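Guanine deaminase (Escherichia coli, PDB 6OHB) catalyses the zinc-dependent hydrolytic deamination of guanine to xanthine and ammonia, the single step of guanine degradation to xanthine in purine metabolism. Local coordinates at residues R67-K72 with I425-V430; L40-G45 with A386-M391; F15-R20 with I377-P382; L130-T135 with G420-I425. All blocks are in the same frame, centred on the assembly; numbering follows the deposited sequence.

Contact 1: residues R67-K72 with I425-V430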
loop_
_atom_site.group_PDB
_atom_site.type_symbol
_atom_site.label_atom_id
_atom_site.label_comp_id
_atom_site.label_asym_id
_atom_site.label_seq_id
_atom_site.Cartn_x
_atom_site.Cartn_y
_atom_site.Cartn_z
ATOM N N ARG A 67 15.557 -27.522 12.588
ATOM C CA ARG A 67 14.571 -26.457 12.745
ATOM C C ARG A 67 13.445 -26.718 11.754
ATOM O O ARG A 67 13.653 -26.653 10.538
ATOM C CB ARG A 67 15.209 -25.090 12.515
ATOM C CG ARG A 67 16.330 -24.779 13.487
ATOM C CD ARG A 67 17.648 -24.605 12.753
ATOM N NE ARG A 67 18.794 -24.658 13.656
ATOM C CZ ARG A 67 19.229 -23.627 14.375
ATOM N NH1 ARG A 67 18.612 -22.451 14.305
ATOM N NH2 ARG A 67 20.284 -23.773 15.167
ATOM N N ASP A 68 12.261 -27.042 12.269
ATOM C CA ASP A 68 11.133 -27.510 11.462
ATOM C C ASP A 68 10.207 -26.327 11.174
ATOM O O ASP A 68 9.407 -25.927 12.023
ATOM C CB ASP A 68 10.413 -28.638 12.196
ATOM C CG ASP A 68 9.329 -29.287 11.362
ATOM O OD1 ASP A 68 9.164 -28.897 10.186
ATOM O OD2 ASP A 68 8.626 -30.177 11.892
ATOM N N TYR A 69 10.315 -25.764 9.970
ATOM C CA TYR A 69 9.464 -24.658 9.545
ATOM C C TYR A 69 8.407 -25.105 8.540
ATOM O O TYR A 69 8.003 -24.329 7.670
ATOM C CB TYR A 69 10.308 -23.531 8.950
ATOM C CG TYR A 69 11.274 -22.902 9.925
ATOM C CD1 TYR A 69 10.831 -22.373 11.135
ATOM C CD2 TYR A 69 12.633 -22.830 9.638
ATOM C CE1 TYR A 69 11.719 -21.788 12.036
ATOM C CE2 TYR A 69 13.530 -22.249 10.531
ATOM C CZ TYR A 69 13.064 -21.730 11.726
ATOM O OH TYR A 69 13.949 -21.157 12.613
ATOM N N ARG A 70 7.948 -26.352 8.648
ATOM C CA ARG A 70 6.922 -26.844 7.740
ATOM C C ARG A 70 5.625 -26.081 7.949
ATOM O O ARG A 70 5.234 -25.782 9.078
ATOM C CB ARG A 70 6.713 -28.348 7.932
ATOM C CG ARG A 70 7.820 -29.175 7.279
ATOM C CD ARG A 70 7.636 -30.665 7.505
ATOM N NE ARG A 70 7.749 -31.026 8.915
ATOM C CZ ARG A 70 7.503 -32.240 9.395
ATOM N NH1 ARG A 70 7.138 -33.215 8.575
ATOM N NH2 ARG A 70 7.628 -32.480 10.692
ATOM N N GLY A 71 4.960 -25.760 6.844
ATOM C CA GLY A 71 3.841 -24.850 6.838
ATOM C C GLY A 71 4.214 -23.430 6.473
ATOM O O GLY A 71 3.335 -22.652 6.087
ATOM N N LYS A 72 5.496 -23.091 6.541
ATOM C CA LYS A 72 6.004 -21.789 6.137
ATOM C C LYS A 72 6.656 -21.898 4.762
ATOM O O LYS A 72 6.813 -22.985 4.200
ATOM C CB LYS A 72 7.015 -21.261 7.161
ATOM C CG LYS A 72 6.596 -21.409 8.618
ATOM C CD LYS A 72 5.495 -20.424 8.982
ATOM C CE LYS A 72 5.467 -20.143 10.475
ATOM N NZ LYS A 72 5.025 -21.315 11.277
ATOM N N ILE A 425 6.839 -12.006 7.938
ATOM C CA ILE A 425 8.219 -12.367 8.238
ATOM C C ILE A 425 8.229 -13.093 9.577
ATOM O O ILE A 425 8.048 -12.477 10.631
ATOM C CB ILE A 425 9.128 -11.134 8.270
ATOM C CG1 ILE A 425 8.965 -10.299 6.995
ATOM C CG2 ILE A 425 10.572 -11.537 8.455
ATOM C CD1 ILE A 425 9.321 -11.008 5.753
ATOM N N TYR A 426 8.458 -14.407 9.537
ATOM C CA TYR A 426 8.439 -15.246 10.733
ATOM C C TYR A 426 9.832 -15.405 11.334
ATOM O O TYR A 426 9.997 -15.322 12.559
ATOM C CB TYR A 426 7.838 -16.616 10.383
ATOM C CG TYR A 426 7.654 -17.584 11.536
ATOM C CD1 TYR A 426 6.691 -17.363 12.522
ATOM C CD2 TYR A 426 8.423 -18.744 11.618
ATOM C CE1 TYR A 426 6.513 -18.263 13.572
ATOM C CE2 TYR A 426 8.252 -19.654 12.662
ATOM C CZ TYR A 426 7.300 -19.408 13.635
ATOM O OH TYR A 426 7.136 -20.308 14.669
ATOM N N ARG A 427 10.839 -15.633 10.492
ATOM C CA ARG A 427 12.210 -15.731 10.976
ATOM C C ARG A 427 13.136 -15.110 9.938
ATOM O O ARG A 427 12.865 -15.168 8.736
ATOM C CB ARG A 427 12.642 -17.196 11.237
ATOM C CG ARG A 427 11.863 -17.977 12.312
ATOM C CD ARG A 427 12.303 -17.625 13.727
ATOM N NE ARG A 427 11.618 -18.427 14.745
ATOM C CZ ARG A 427 10.406 -18.163 15.234
ATOM N NH1 ARG A 427 9.711 -17.109 14.807
ATOM N NH2 ARG A 427 9.884 -18.957 16.161
ATOM N N THR A 428 14.236 -14.524 10.405
ATOM C CA THR A 428 15.277 -14.027 9.513
ATOM C C THR A 428 16.627 -14.570 9.966
ATOM O O THR A 428 17.024 -14.382 11.128
ATOM C CB THR A 428 15.306 -12.490 9.456
ATOM O OG1 THR A 428 14.038 -12.008 8.996
ATOM C CG2 THR A 428 16.390 -12.009 8.494
ATOM N N TYR A 429 17.330 -15.210 9.025
ATOM C CA TYR A 429 18.663 -15.761 9.216
ATOM C C TYR A 429 19.663 -14.930 8.421
ATOM O O TYR A 429 19.468 -14.693 7.219
ATOM C CB TYR A 429 18.732 -17.221 8.747
ATOM C CG TYR A 429 18.111 -18.243 9.680
ATOM C CD1 TYR A 429 16.727 -18.383 9.775
ATOM C CD2 TYR A 429 18.911 -19.083 10.455
ATOM C CE1 TYR A 429 16.154 -19.328 10.628
ATOM C CE2 TYR A 429 18.348 -20.026 11.310
ATOM C CZ TYR A 429 16.971 -20.146 11.390
ATOM O OH TYR A 429 16.414 -21.084 12.236
ATOM N N VAL A 430 20.739 -14.515 9.082
ATOM C CA VAL A 430 21.836 -13.801 8.439
ATOM C C VAL A 430 23.135 -14.520 8.784
ATOM O O VAL A 430 23.378 -14.840 9.954
ATOM C CB VAL A 430 21.891 -12.325 8.878
ATOM C CG1 VAL A 430 23.240 -11.714 8.555
ATOM C CG2 VAL A 430 20.769 -11.535 8.207
#
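Tyr426 holds its CG anti to the backbone N (chi1 -176°), which carries the phenol out to Lys72, whose chain bends at chi2 and chi4 to lie over one ring face. Lys72 CE rests above the ring centre in a CH-pi contact, 3.4 Å from the Tyr426 centroid, and Lys72 NZ makes a cation-pi contact over the same face, 4.0 Å from that centroid. The opposite face is covered by Arg427, whose NH1 also donates to Tyr426 O at 2.9 Å. With an alanine at Tyr426, the Lys72 ammonium would probably lose its cation-pi partner and the Arg427 guanidinium its flat backing, leaving both freer to turn. Strands 67-70 and 425-430 belong to different layers of the beta-sandwich that many amidohydrolases carry beside the TIM barrel; their axes lie 10.6 Å apart. A classic beta bulge turns both Tyr426 and Arg427 toward Val390. Tyr69 and Tyr429 bridge the layers from opposite directions; their hydroxyls share a very short hydrogen bond, Tyr69 OH to Tyr429 OH 2.5 Å, each near the other's ring plane. Arg67 NH1 adds a weak bond to Tyr429 OH at 3.3 Å, while Tyr69 CD1 touches the edge of the Tyr426 ring at CE2.

Contact 2: residues L40-G45 with A386-M391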
loop_
_atom_site.group_PDB
_atom_site.type_symbol
_atom_site.label_atom_id
_atom_site.label_comp_id
_atom_site.label_asym_id
_atom_site.label_seq_id
_atom_site.Cartn_x
_atom_site.Cartn_y
_atom_site.Cartn_z
ATOM N N LEU A 40 17.680 -27.692 3.996
ATOM C CA LEU A 40 18.780 -26.754 3.830
ATOM C C LEU A 40 19.775 -27.012 4.949
ATOM O O LEU A 40 19.442 -26.852 6.128
ATOM C CB LEU A 40 18.281 -25.307 3.878
ATOM C CG LEU A 40 19.378 -24.245 3.988
ATOM C CD1 LEU A 40 20.167 -24.161 2.690
ATOM C CD2 LEU A 40 18.793 -22.887 4.361
ATOM N N LEU A 41 20.979 -27.434 4.582
ATOM C CA LEU A 41 22.065 -27.665 5.518
ATOM C C LEU A 41 23.067 -26.527 5.402
ATOM O O LEU A 41 23.522 -26.206 4.294
ATOM C CB LEU A 41 22.757 -29.002 5.242
ATOM C CG LEU A 41 21.964 -30.251 5.609
ATOM C CD1 LEU A 41 22.713 -31.491 5.155
ATOM C CD2 LEU A 41 21.702 -30.285 7.107
ATOM N N ILE A 42 23.439 -25.979 6.556
ATOM C CA ILE A 42 24.237 -24.770 6.690
ATOM C C ILE A 42 25.510 -25.115 7.444
ATOM O O ILE A 42 25.460 -25.781 8.485
ATOM C CB ILE A 42 23.454 -23.678 7.451
ATOM C CG1 ILE A 42 22.156 -23.336 6.727
ATOM C CG2 ILE A 42 24.316 -22.445 7.695
ATOM C CD1 ILE A 42 21.238 -22.465 7.562
ATOM N N LYS A 43 26.642 -24.628 6.940
ATOM C CA LYS A 43 27.927 -24.799 7.607
ATOM C C LYS A 43 28.788 -23.580 7.321
ATOM O O LYS A 43 28.922 -23.176 6.161
ATOM C CB LYS A 43 28.640 -26.074 7.132
ATOM C CG LYS A 43 29.954 -26.344 7.855
ATOM C CD LYS A 43 30.897 -27.210 7.029
ATOM C CE LYS A 43 31.054 -28.600 7.631
ATOM N NZ LYS A 43 32.247 -29.308 7.086
ATOM N N GLN A 44 29.371 -23.007 8.374
ATOM C CA GLN A 44 30.232 -21.832 8.261
ATOM C C GLN A 44 29.532 -20.714 7.494
ATOM O O GLN A 44 30.091 -20.110 6.574
ATOM C CB GLN A 44 31.566 -22.184 7.606
ATOM C CG GLN A 44 32.444 -23.091 8.443
ATOM C CD GLN A 44 33.755 -23.410 7.761
ATOM O OE1 GLN A 44 33.975 -24.536 7.312
ATOM N NE2 GLN A 44 34.638 -22.420 7.680
ATOM N N GLY A 45 28.280 -20.461 7.869
ATOM C CA GLY A 45 27.511 -19.386 7.285
ATOM C C GLY A 45 27.148 -19.552 5.828
ATOM O O GLY A 45 26.659 -18.596 5.217
ATOM N N ALA A 386 24.338 -17.909 3.579
ATOM C CA ALA A 386 23.032 -18.362 4.061
ATOM C C ALA A 386 22.282 -17.204 4.725
ATOM O O ALA A 386 22.131 -17.123 5.943
ATOM C CB ALA A 386 23.203 -19.546 5.007
ATOM N N ASP A 387 21.793 -16.303 3.877
ATOM C CA ASP A 387 20.886 -15.230 4.273
ATOM C C ASP A 387 19.511 -15.627 3.757
ATOM O O ASP A 387 19.305 -15.691 2.542
ATOM C CB ASP A 387 21.294 -13.886 3.669
ATOM C CG ASP A 387 22.663 -13.412 4.119
ATOM O OD1 ASP A 387 23.178 -13.893 5.154
ATOM O OD2 ASP A 387 23.225 -12.541 3.416
ATOM N N PHE A 388 18.569 -15.899 4.657
ATOM C CA PHE A 388 17.257 -16.302 4.174
ATOM C C PHE A 388 16.181 -15.915 5.179
ATOM O O PHE A 388 16.462 -15.543 6.320
ATOM C CB PHE A 388 17.201 -17.804 3.855
ATOM C CG PHE A 388 17.500 -18.705 5.028
ATOM C CD1 PHE A 388 18.805 -19.042 5.349
ATOM C CD2 PHE A 388 16.468 -19.254 5.780
ATOM C CE1 PHE A 388 19.080 -19.888 6.415
ATOM C CE2 PHE A 388 16.735 -20.101 6.842
ATOM C CZ PHE A 388 18.045 -20.418 7.161
ATOM N N VAL A 389 14.935 -15.988 4.717
ATOM C CA VAL A 389 13.769 -15.550 5.472
ATOM C C VAL A 389 12.732 -16.666 5.463
ATOM O O VAL A 389 12.386 -17.197 4.398
ATOM C CB VAL A 389 13.161 -14.256 4.898
ATOM C CG1 VAL A 389 12.030 -13.754 5.793
ATOM C CG2 VAL A 389 14.234 -13.193 4.723
ATOM N N VAL A 390 12.246 -17.024 6.644
ATOM C CA VAL A 390 11.081 -17.887 6.781
ATOM C C VAL A 390 9.853 -16.984 6.836
ATOM O O VAL A 390 9.728 -16.157 7.752
ATOM C CB VAL A 390 11.184 -18.764 8.036
ATOM C CG1 VAL A 390 10.042 -19.759 8.080
ATOM C CG2 VAL A 390 12.539 -19.471 8.075
ATOM N N MET A 391 8.941 -17.182 5.878
ATOM C CA MET A 391 7.758 -16.376 5.633
ATOM C C MET A 391 6.509 -17.149 6.020
ATOM O O MET A 391 6.426 -18.366 5.813
ATOM C CB MET A 391 7.615 -16.017 4.148
ATOM C CG MET A 391 8.833 -15.440 3.476
ATOM S SD MET A 391 8.827 -13.652 3.543
ATOM C CE MET A 391 7.266 -13.305 2.735
#
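Phe388 presses its ring against Leu40 and Ile42, part of the apolar filling between the two layers of the beta-sandwich domain, with strand 38-43 in one layer and strand 388-391 in the other. The phenylalanine adopts the crowded position, CG between its backbone N and carbonyl carbon (chi1 60°), and from there points back at the two aliphatic chains, which come from the opposite direction. Leu40, with CG anti to the backbone N (chi1 169°), sets CD2 over one face of the ring, displaced toward the rim; CD2 lies 3.9 Å from the Phe388 centroid in a CH-pi contact. Ile42 reaches the same corner differently. Its CG1 branch brings Ile42 CD1 up at the ring edge, 3.6 Å from Phe388 CE1, whereas the CG2 branch turns to Ala386, approaching its CB at 4.1 Å. CE1 is thus touched both over the face and at the edge. Beyond these segments the Phe388 ring stacks with Tyr429 and packs on Val11. At the other end of the contact the chains join through their backbones: Gly45, at positive phi, presents its carbonyl to Ala386, and Ala386 N donates to Gly45 O at 2.9 Å with an N-H...O angle of 166°.

Contact 3: residues F15-R20 with I377-P382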
loop_
_atom_site.group_PDB
_atom_site.type_symbol
_atom_site.label_atom_id
_atom_site.label_comp_id
_atom_site.label_asym_id
_atom_site.label_seq_id
_atom_site.Cartn_x
_atom_site.Cartn_y
_atom_site.Cartn_z
ATOM N N PHE A 15 10.580 -24.392 0.174
ATOM C CA PHE A 15 11.593 -23.456 -0.298
ATOM C C PHE A 15 11.234 -22.983 -1.694
ATOM O O PHE A 15 10.659 -23.733 -2.491
ATOM C CB PHE A 15 12.997 -24.095 -0.359
ATOM C CG PHE A 15 13.572 -24.456 0.975
ATOM C CD1 PHE A 15 13.217 -25.642 1.607
ATOM C CD2 PHE A 15 14.466 -23.611 1.599
ATOM C CE1 PHE A 15 13.747 -25.964 2.839
ATOM C CE2 PHE A 15 14.997 -23.927 2.829
ATOM C CZ PHE A 15 14.640 -25.100 3.451
ATOM N N ILE A 16 11.605 -21.744 -2.001
ATOM C CA ILE A 16 11.500 -21.256 -3.374
ATOM C C ILE A 16 12.663 -20.318 -3.664
ATOM O O ILE A 16 12.995 -19.458 -2.844
ATOM C CB ILE A 16 10.139 -20.574 -3.630
ATOM C CG1 ILE A 16 10.115 -19.893 -4.999
ATOM C CG2 ILE A 16 9.812 -19.594 -2.523
ATOM C CD1 ILE A 16 8.714 -19.677 -5.531
ATOM N N ASP A 17 13.305 -20.505 -4.819
ATOM C CA ASP A 17 14.376 -19.611 -5.247
ATOM C C ASP A 17 14.480 -19.648 -6.768
ATOM O O ASP A 17 13.840 -20.465 -7.434
ATOM C CB ASP A 17 15.718 -19.957 -4.570
ATOM C CG ASP A 17 16.258 -21.345 -4.955
ATOM O OD1 ASP A 17 15.483 -22.230 -5.388
ATOM O OD2 ASP A 17 17.482 -21.554 -4.809
ATOM N N VAL A 18 15.258 -18.718 -7.321
ATOM C CA VAL A 18 15.552 -18.686 -8.752
ATOM C C VAL A 18 16.990 -19.151 -8.934
ATOM O O VAL A 18 17.913 -18.561 -8.359
ATOM C CB VAL A 18 15.347 -17.282 -9.343
ATOM C CG1 VAL A 18 15.629 -17.290 -10.840
ATOM C CG2 VAL A 18 13.939 -16.765 -9.043
ATOM N N THR A 19 17.192 -20.196 -9.741
ATOM C CA THR A 19 18.478 -20.890 -9.737
ATOM C C THR A 19 19.539 -20.238 -10.613
ATOM O O THR A 19 20.699 -20.656 -10.551
ATOM C CB THR A 19 18.300 -22.354 -10.153
ATOM O OG1 THR A 19 17.738 -22.429 -11.472
ATOM C CG2 THR A 19 17.384 -23.065 -9.165
ATOM N N ARG A 20 19.196 -19.223 -11.401
ATOM C CA ARG A 20 20.198 -18.553 -12.218
ATOM C C ARG A 20 19.646 -17.212 -12.673
ATOM O O ARG A 20 18.432 -16.996 -12.696
ATOM C CB ARG A 20 20.603 -19.396 -13.432
ATOM C CG ARG A 20 19.520 -19.473 -14.485
ATOM C CD ARG A 20 19.882 -20.390 -15.636
ATOM N NE ARG A 20 18.917 -20.229 -16.718
ATOM C CZ ARG A 20 17.770 -20.898 -16.797
ATOM N NH1 ARG A 20 17.451 -21.784 -15.861
ATOM N NH2 ARG A 20 16.942 -20.681 -17.811
ATOM N N ILE A 377 24.956 -14.284 -2.905
ATOM C CA ILE A 377 23.637 -14.390 -2.297
ATOM C C ILE A 377 22.601 -14.529 -3.408
ATOM O O ILE A 377 22.917 -14.441 -4.597
ATOM C CB ILE A 377 23.303 -13.169 -1.411
ATOM C CG1 ILE A 377 23.297 -11.889 -2.253
ATOM C CG2 ILE A 377 24.282 -13.047 -0.252
ATOM C CD1 ILE A 377 22.775 -10.654 -1.508
ATOM N N GLY A 378 21.347 -14.738 -3.016
ATOM C CA GLY A 378 20.220 -14.643 -3.926
ATOM C C GLY A 378 19.461 -15.933 -4.142
ATOM O O GLY A 378 18.316 -15.887 -4.613
ATOM N N ASN A 379 20.057 -17.083 -3.846
ATOM C CA ASN A 379 19.345 -18.350 -3.950
ATOM C C ASN A 379 20.028 -19.360 -3.033
ATOM O O ASN A 379 20.907 -19.011 -2.238
ATOM C CB ASN A 379 19.263 -18.821 -5.408
ATOM C CG ASN A 379 20.607 -18.795 -6.118
ATOM O OD1 ASN A 379 21.662 -18.892 -5.492
ATOM N ND2 ASN A 379 20.570 -18.661 -7.439
ATOM N N PHE A 380 19.600 -20.618 -3.126
ATOM C CA PHE A 380 20.074 -21.674 -2.241
ATOM C C PHE A 380 21.088 -22.592 -2.921
ATOM O O PHE A 380 21.161 -23.782 -2.596
ATOM C CB PHE A 380 18.890 -22.478 -1.703
ATOM C CG PHE A 380 17.930 -21.662 -0.885
ATOM C CD1 PHE A 380 18.297 -21.175 0.362
ATOM C CD2 PHE A 380 16.667 -21.366 -1.368
ATOM C CE1 PHE A 380 17.415 -20.419 1.116
ATOM C CE2 PHE A 380 15.783 -20.607 -0.624
ATOM C CZ PHE A 380 16.156 -20.134 0.617
ATOM N N LEU A 381 21.870 -22.064 -3.859
ATOM C CA LEU A 381 22.916 -22.858 -4.489
ATOM C C LEU A 381 24.029 -23.148 -3.482
ATOM O O LEU A 381 24.399 -22.266 -2.696
ATOM C CB LEU A 381 23.500 -22.130 -5.699
ATOM C CG LEU A 381 22.618 -21.905 -6.926
ATOM C CD1 LEU A 381 23.364 -21.051 -7.943
ATOM C CD2 LEU A 381 22.184 -23.227 -7.545
ATOM N N PRO A 382 24.564 -24.372 -3.464
ATOM C CA PRO A 382 25.690 -24.681 -2.570
ATOM C C PRO A 382 26.814 -23.662 -2.713
ATOM O O PRO A 382 27.122 -23.196 -3.813
ATOM C CB PRO A 382 26.131 -26.077 -3.028
ATOM C CG PRO A 382 24.882 -26.696 -3.592
ATOM C CD PRO A 382 24.091 -25.556 -4.205
HETATM O O HOH W 1 15.937 -16.314 -5.695
#
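The loop that leads from helix 365-370 into strand 388-391 docks Asn379 and Phe380 against strand 14-18, joining the returning C-terminal part of the chain to the N-terminal strands of the beta-sandwich beside the TIM barrel. Asp17 is central. Its CG lies between the backbone N and the carbonyl carbon (chi1 64°), which points the carboxylate at the loop, where Asp17 OD2 accepts from Phe380 N at 2.9 Å. That N-H arrives on the anti side of the oxygen, somewhat out of the carboxylate plane, along a nearly straight bond of 165°. OD2 also forms a salt bridge with Arg33, so a loop amide and a strand cation share one buried oxygen. An asparagine in place of Asp17 would probably deprive Arg33 of the charge that Asp17 offers it and weaken the hold on Phe380 N. Next to it, Asn379 sends ND2 to Val18 O at 2.8 Å, in the carbonyl plane and in its own amide plane, while Asn379 OD1 is bonded to Lys384. Carboxylate and amide planes stand 77° apart, and Asn379 CB packs against Asp17 OD2. Further along, Phe15 and Phe380 make a T-shaped pair: the edge of Phe15, at CD2, points at one face of Phe380, the ring centroids 5.4 Å apart. Phe50 meets both rings. Leu381 CD1 covers Thr19 O at 3.7 Å. Close by, one water accepts from Val18 N at 3.0 Å and donates to Gly378 O at 2.6 Å.

Contact 4: residues L130-T135 with G420-I425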
loop_
_atom_site.group_PDB
_atom_site.type_symbol
_atom_site.label_atom_id
_atom_site.label_comp_id
_atom_site.label_asym_id
_atom_site.label_seq_id
_atom_site.Cartn_x
_atom_site.Cartn_y
_atom_site.Cartn_z
ATOM N N LEU A 130 15.255 -3.520 9.081
ATOM C CA LEU A 130 15.685 -4.379 7.980
ATOM C C LEU A 130 15.383 -5.846 8.279
ATOM O O LEU A 130 14.775 -6.549 7.462
ATOM C CB LEU A 130 17.175 -4.186 7.706
ATOM C CG LEU A 130 17.604 -2.836 7.133
ATOM C CD1 LEU A 130 19.106 -2.830 6.892
ATOM C CD2 LEU A 130 16.836 -2.524 5.853
ATOM N N LEU A 131 15.817 -6.328 9.446
ATOM C CA LEU A 131 15.659 -7.745 9.768
ATOM C C LEU A 131 14.186 -8.145 9.834
ATOM O O LEU A 131 13.778 -9.147 9.231
ATOM C CB LEU A 131 16.371 -8.069 11.082
ATOM C CG LEU A 131 17.891 -7.913 11.028
ATOM C CD1 LEU A 131 18.514 -8.306 12.358
ATOM C CD2 LEU A 131 18.467 -8.746 9.887
ATOM N N ARG A 132 13.364 -7.363 10.547
ATOM C CA ARG A 132 11.968 -7.757 10.728
ATOM C C ARG A 132 11.167 -7.732 9.430
ATOM O O ARG A 132 10.063 -8.283 9.397
ATOM C CB ARG A 132 11.281 -6.869 11.775
ATOM C CG ARG A 132 10.827 -5.520 11.259
ATOM C CD ARG A 132 9.438 -5.149 11.784
ATOM N NE ARG A 132 9.316 -5.328 13.228
ATOM C CZ ARG A 132 8.174 -5.227 13.901
ATOM N NH1 ARG A 132 7.046 -4.941 13.263
ATOM N NH2 ARG A 132 8.159 -5.408 15.213
ATOM N N ASN A 133 11.689 -7.134 8.364
ATOM C CA ASN A 133 11.020 -7.166 7.071
ATOM C C ASN A 133 11.689 -8.116 6.081
ATOM O O ASN A 133 11.308 -8.140 4.907
ATOM C CB ASN A 133 10.930 -5.756 6.492
ATOM C CG ASN A 133 9.899 -4.903 7.218
ATOM O OD1 ASN A 133 8.709 -4.958 6.913
ATOM N ND2 ASN A 133 10.349 -4.136 8.198
ATOM N N GLY A 134 12.683 -8.885 6.518
ATOM C CA GLY A 134 13.290 -9.858 5.636
ATOM C C GLY A 134 14.339 -9.319 4.692
ATOM O O GLY A 134 14.747 -10.041 3.777
ATOM N N THR A 135 14.763 -8.068 4.861
ATOM C CA THR A 135 15.859 -7.511 4.079
ATOM C C THR A 135 17.181 -7.910 4.725
ATOM O O THR A 135 17.465 -7.517 5.861
ATOM C CB THR A 135 15.732 -5.988 4.010
ATOM O OG1 THR A 135 14.548 -5.641 3.284
ATOM C CG2 THR A 135 16.942 -5.371 3.333
ATOM N N GLY A 420 1.000 -8.923 1.878
ATOM C CA GLY A 420 2.060 -9.195 2.831
ATOM C C GLY A 420 2.635 -7.922 3.425
ATOM O O GLY A 420 2.766 -6.905 2.749
ATOM N N ASP A 421 2.979 -8.002 4.703
ATOM C CA ASP A 421 3.709 -6.948 5.394
ATOM C C ASP A 421 4.681 -7.633 6.348
ATOM O O ASP A 421 5.002 -8.817 6.197
ATOM C CB ASP A 421 2.729 -5.976 6.082
ATOM C CG ASP A 421 1.699 -6.686 6.957
ATOM O OD1 ASP A 421 2.087 -7.523 7.802
ATOM O OD2 ASP A 421 0.492 -6.400 6.807
ATOM N N ASP A 422 5.150 -6.899 7.359
ATOM C CA ASP A 422 6.115 -7.462 8.301
ATOM C C ASP A 422 5.563 -8.670 9.057
ATOM O O ASP A 422 6.350 -9.494 9.539
ATOM C CB ASP A 422 6.611 -6.385 9.270
ATOM C CG ASP A 422 5.486 -5.582 9.893
ATOM O OD1 ASP A 422 4.774 -4.869 9.152
ATOM O OD2 ASP A 422 5.332 -5.647 11.129
ATOM N N ARG A 423 4.239 -8.790 9.189
ATOM C CA ARG A 423 3.666 -9.976 9.822
ATOM C C ARG A 423 3.956 -11.253 9.029
ATOM O O ARG A 423 3.886 -12.351 9.597
ATOM C CB ARG A 423 2.156 -9.812 9.983
ATOM C CG ARG A 423 1.738 -8.927 11.148
ATOM C CD ARG A 423 0.240 -8.648 11.111
ATOM N NE ARG A 423 -0.147 -7.778 10.002
ATOM C CZ ARG A 423 -1.382 -7.320 9.806
ATOM N NH1 ARG A 423 -2.356 -7.651 10.643
ATOM N NH2 ARG A 423 -1.643 -6.531 8.774
ATOM N N SER A 424 4.246 -11.136 7.729
ATOM C CA SER A 424 4.628 -12.294 6.923
ATOM C C SER A 424 6.023 -12.804 7.255
ATOM O O SER A 424 6.349 -13.941 6.901
ATOM C CB SER A 424 4.575 -11.956 5.432
ATOM O OG SER A 424 3.246 -11.807 4.972
ATOM N N ILE A 425 6.839 -12.006 7.938
ATOM C CA ILE A 425 8.219 -12.367 8.238
ATOM C C ILE A 425 8.229 -13.093 9.577
ATOM O O ILE A 425 8.048 -12.477 10.631
ATOM C CB ILE A 425 9.128 -11.134 8.270
ATOM C CG1 ILE A 425 8.965 -10.299 6.995
ATOM C CG2 ILE A 425 10.572 -11.537 8.455
ATOM C CD1 ILE A 425 9.321 -11.008 5.753
HETATM O O HOH W 2 6.680 -2.867 7.499
#
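Arg132 and Asp422 lie side by side and point the same way, joined by a salt bridge of 2.8 Å between Arg132 NH1 and Asp422 OD2. The hydrogen bond itself is weak, bent to 116° at the proton, although OD2 sits near the guanidinium plane. Arg132 gets there by folding its chain at chi2 and chi3, which also brings its CD to 4.0 Å from Asp422 CB. Next to the ion pair, Ile425 seats its branched carbon on the end of the helix: Ile425 CB approaches Arg132 O at 3.2 Å, and its CD1 reaches Asn133 O at 3.6 Å. Asn133 OD1 packs on Asp422 CB, and a water lies 3.0 Å from Asn133 OD1 and 3.2 Å from Asp422 OD1. Asn133 is positioned by Gln129 O through ND2 and by Asn335 through OD1. On the other segment, Arg423 grips Asp421 side-on with NE and NH2, and Asp421 OD1 also takes Arg423 N through its anti lone pair, an Asx turn. Arg423 NH1 of the second subunit forms a salt bridge with Asp422 OD2, and the pairing is reciprocal, so Asp422 probably feels two positive charges. Gly134, at positive phi, closes helix 116-132 as the C-prime residue of a Schellman motif, just before strand 135-141, a helix-to-strand junction typical of the beta-alpha repeats of a TIM barrel.

Overall arrangement
Contacts 1 and 2 are joined through neighbouring antiparallel strands 425-430 and 388-391, their centres about 10 Å apart; Tyr426 N approaches Val390 O at 2.8 Å. Contact 3 adjoins contact 2, about 11 Å between centres, where Leu40 and Phe388 pack on Phe15 and Phe380. Contact 4 shares Ile425 with contact 1, and Thr428 OG1 to Leu131 O, 2.9 Å, carries the sandwich onto the barrel helix; contacts 3 and 4 do not touch. All four lie away from the zinc site of His82, His84, His237 and Asp327. Strand 73-84, which bears the first two of these ligands, pairs with both 14-18 and 388-391, linking contacts 2 and 3 to the barrel.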